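Long-range contact in DNMT2 (Spodoptera frugiperda, PDB 4H0N), which methylates cytosine 38 in the anticodon loop of tRNA(Asp), very probably with S-adenosyl-L-methionine as methyl donor, and also has DNA cytosine-5 methyltransferase activity: residues L109-Y114 with R168-T172. The protein carries 3 engineered substitutions. Sequence-based numbering, arbitrary orientation.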
ATOM      1  N   LEU A 109      20.344 -14.093  -9.945  1.00 29.27           N
ATOM      2  CA  LEU A 109      19.161 -13.761 -10.723  1.00 34.70           C
ATOM      3  C   LEU A 109      19.635 -13.062 -11.990  1.00 41.29           C
ATOM      4  O   LEU A 109      19.329 -11.892 -12.225  1.00 42.49           O
ATOM      5  CB  LEU A 109      18.206 -12.879  -9.914  1.00 20.32           C
ATOM      6  CG  LEU A 109      17.629 -13.564  -8.665  1.00 25.03           C
ATOM      7  CD1 LEU A 109      16.651 -12.671  -7.910  1.00 18.78           C
ATOM      8  CD2 LEU A 109      16.973 -14.894  -9.018  1.00 25.44           C
ATOM      9  N   ASP A 110      20.389 -13.810 -12.797  1.00 45.42           N
ATOM     10  CA  ASP A 110      21.139 -13.279 -13.938  1.00 43.34           C
ATOM     11  C   ASP A 110      20.280 -12.545 -14.971  1.00 37.37           C
ATOM     12  O   ASP A 110      20.753 -11.610 -15.617  1.00 37.78           O
ATOM     13  CB  ASP A 110      21.917 -14.408 -14.630  1.00 52.88           C
ATOM     14  CG  ASP A 110      22.654 -15.312 -13.647  1.00 63.74           C
ATOM     15  OD1 ASP A 110      22.530 -16.554 -13.768  1.00 62.52           O
ATOM     16  OD2 ASP A 110      23.366 -14.787 -12.763  1.00 66.03           O
ATOM     17  N   ASN A 111      19.027 -12.973 -15.122  1.00 32.02           N
ATOM     18  CA  ASN A 111      18.113 -12.400 -16.107  1.00 36.11           C
ATOM     19  C   ASN A 111      17.405 -11.136 -15.614  1.00 33.82           C
ATOM     20  O   ASN A 111      17.027 -10.280 -16.419  1.00 35.42           O
ATOM     21  CB  ASN A 111      17.067 -13.437 -16.540  1.00 71.58           C
ATOM     22  CG  ASN A 111      16.395 -13.089 -17.869  1.00 89.71           C
ATOM     23  OD1 ASN A 111      16.262 -13.945 -18.742  1.00 97.35           O
ATOM     24  ND2 ASN A 111      15.968 -11.840 -18.022  1.00 91.61           N
ATOM     25  N   VAL A 112      17.205 -11.030 -14.304  1.00 22.46           N
ATOM     26  CA  VAL A 112      16.483  -9.897 -13.738  1.00 21.14           C
ATOM     27  C   VAL A 112      17.156  -8.555 -14.032  1.00 24.38           C
ATOM     28  O   VAL A 112      18.291  -8.312 -13.624  1.00 21.10           O
ATOM     29  CB  VAL A 112      16.285 -10.061 -12.228  1.00 22.17           C
ATOM     30  CG1 VAL A 112      15.570  -8.848 -11.659  1.00 20.61           C
ATOM     31  CG2 VAL A 112      15.493 -11.329 -11.943  1.00 24.76           C
ATOM     32  N   ASP A 113      16.437  -7.688 -14.747  1.00 31.36           N
ATOM     33  CA  ASP A 113      16.970  -6.392 -15.172  1.00 37.83           C
ATOM     34  C   ASP A 113      16.407  -5.215 -14.378  1.00 29.66           C
ATOM     35  O   ASP A 113      17.110  -4.241 -14.104  1.00 26.38           O
ATOM     36  CB  ASP A 113      16.702  -6.166 -16.664  1.00 45.50           C
ATOM     37  CG  ASP A 113      17.698  -6.881 -17.553  1.00 46.74           C
ATOM     38  OD1 ASP A 113      18.873  -7.006 -17.153  1.00 47.89           O
ATOM     39  OD2 ASP A 113      17.307  -7.310 -18.658  1.00 49.57           O
ATOM     40  N   TYR A 114      15.136  -5.299 -14.021  1.00 20.38           N
ATOM     41  CA  TYR A 114      14.485  -4.196 -13.346  1.00 19.73           C
ATOM     42  C   TYR A 114      13.863  -4.649 -12.036  1.00 20.43           C
ATOM     43  O   TYR A 114      13.162  -5.655 -11.987  1.00 25.91           O
ATOM     44  CB  TYR A 114      13.407  -3.598 -14.245  1.00 20.79           C
ATOM     45  CG  TYR A 114      13.854  -3.335 -15.663  1.00 22.58           C
ATOM     46  CD1 TYR A 114      13.679  -4.294 -16.654  1.00 35.25           C
ATOM     47  CD2 TYR A 114      14.432  -2.122 -16.019  1.00 23.54           C
ATOM     48  CE1 TYR A 114      14.074  -4.057 -17.960  1.00 25.60           C
ATOM     49  CE2 TYR A 114      14.830  -1.874 -17.322  1.00 25.55           C
ATOM     50  CZ  TYR A 114      14.650  -2.845 -18.288  1.00 30.92           C
ATOM     51  OH  TYR A 114      15.050  -2.604 -19.586  1.00 28.85           O
ATOM     52  N   ARG A 168      19.737  -2.530 -14.014  1.00 27.97           N
ATOM     53  CA  ARG A 168      21.056  -2.941 -14.500  1.00 29.12           C
ATOM     54  C   ARG A 168      21.740  -1.792 -15.227  1.00 29.30           C
ATOM     55  O   ARG A 168      21.114  -1.100 -16.032  1.00 29.17           O
ATOM     56  CB  ARG A 168      20.946  -4.165 -15.412  1.00 30.36           C
ATOM     57  CG  ARG A 168      20.880  -5.484 -14.660  1.00 44.23           C
ATOM     58  CD  ARG A 168      22.243  -6.161 -14.589  1.00 52.06           C
ATOM     59  NE  ARG A 168      22.377  -7.014 -13.408  1.00 64.13           N
ATOM     60  CZ  ARG A 168      21.750  -8.178 -13.236  1.00 63.15           C
ATOM     61  NH1 ARG A 168      20.926  -8.639 -14.168  1.00 68.90           N
ATOM     62  NH2 ARG A 168      21.942  -8.880 -12.127  1.00 49.78           N
ATOM     63  N   ASN A 169      23.024  -1.588 -14.947  1.00 29.82           N
ATOM     64  CA  ASN A 169      23.711  -0.397 -15.442  1.00 30.14           C
ATOM     65  C   ASN A 169      24.112  -0.440 -16.902  1.00 31.31           C
ATOM     66  O   ASN A 169      24.589   0.555 -17.434  1.00 73.09           O
ATOM     67  CB  ASN A 169      24.912  -0.016 -14.566  1.00 42.62           C
ATOM     68  CG  ASN A 169      25.945  -1.125 -14.445  1.00 36.91           C
ATOM     69  OD1 ASN A 169      26.020  -2.029 -15.279  1.00 39.34           O
ATOM     70  ND2 ASN A 169      26.761  -1.050 -13.400  1.00 36.54           N
ATOM     71  N   ASN A 170      23.912  -1.579 -17.552  1.00 42.56           N
ATOM     72  CA  ASN A 170      24.266  -1.707 -18.963  1.00 44.10           C
ATOM     73  C   ASN A 170      23.092  -1.401 -19.889  1.00 48.40           C
ATOM     74  O   ASN A 170      23.189  -1.537 -21.109  1.00 52.04           O
ATOM     75  CB  ASN A 170      24.846  -3.089 -19.254  1.00 42.54           C
ATOM     76  CG  ASN A 170      23.982  -4.208 -18.712  1.00 44.73           C
ATOM     77  OD1 ASN A 170      23.044  -3.971 -17.952  1.00 44.24           O
ATOM     78  ND2 ASN A 170      24.304  -5.439 -19.089  1.00 47.89           N
ATOM     79  N   LEU A 171      21.983  -0.986 -19.292  1.00 47.41           N
ATOM     80  CA  LEU A 171      20.834  -0.523 -20.043  1.00 47.08           C
ATOM     81  C   LEU A 171      20.801   0.988 -19.878  1.00 55.21           C
ATOM     82  O   LEU A 171      20.871   1.493 -18.757  1.00 70.14           O
ATOM     83  CB  LEU A 171      19.557  -1.153 -19.487  1.00 37.85           C
ATOM     84  CG  LEU A 171      19.692  -2.615 -19.045  1.00 38.48           C
ATOM     85  CD1 LEU A 171      18.443  -3.094 -18.317  1.00 31.00           C
ATOM     86  CD2 LEU A 171      20.004  -3.513 -20.234  1.00 33.64           C
ATOM     87  N   THR A 172      20.716   1.707 -20.989  1.00 44.76           N
ATOM     88  CA  THR A 172      20.785   3.164 -20.965  1.00 41.93           C
ATOM     89  C   THR A 172      19.626   3.777 -20.210  1.00 36.93           C
ATOM     90  O   THR A 172      18.480   3.700 -20.659  1.00 42.40           O
ATOM     91  CB  THR A 172      20.758   3.740 -22.374  1.00 48.35           C
ATOM     92  OG1 THR A 172      19.709   3.108 -23.124  1.00 55.82           O
ATOM     93  CG2 THR A 172      22.096   3.512 -23.058  1.00 42.77           C
TER
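Arg168 reaches from the end of strand 161-168 along the loop leading into the neighbouring antiparallel strand 114-119 of the Rossmann-like methyltransferase sheet. The closely packed part begins at the backbone, where Arg168 N donates to Asp113 O at 3.1 Å, lying in the carbonyl plane. Beyond it the arginine chain bends at its second torsion (chi2 -98°), bringing the guanidinium to the carbonyls of the type I turn Leu109 to Val112. NH1 makes a weak hydrogen bond to Asp110 O (3.3 Å), while Leu109 O lies at the edge of the guanidinium, in its plane. A long, branched cation suits this place because it can face several carbonyl oxygens together. Asp113 adds a carboxylate, its OD1 packed on Arg168 CG at 3.5 Å but only in a long salt bridge with NH1 (4.0 Å), the two planar groups nearly perpendicular. Arg168 NE makes a weak hydrogen bond to Cys139 O. Replacing Arg168 with an alanine would probably cost Asp110 O its weak donor and leave Asp113 without its nearby positive charge. Leu171 completes the packed part: its CD1 touches Tyr114 OH (3.7 Å) and Asp113 CB (3.9 Å), an apolar methyl suited to the phenol ring, which stacks on Phe332. The looser, solvent side is at exposed Asp110, whose OD2 stands 6.1 Å from Arg168 NH2. The chemistry suggests a junction joined by one sound backbone bond, a methyl contact and probably general attraction around the guanidinium, rather than a tight ion pair.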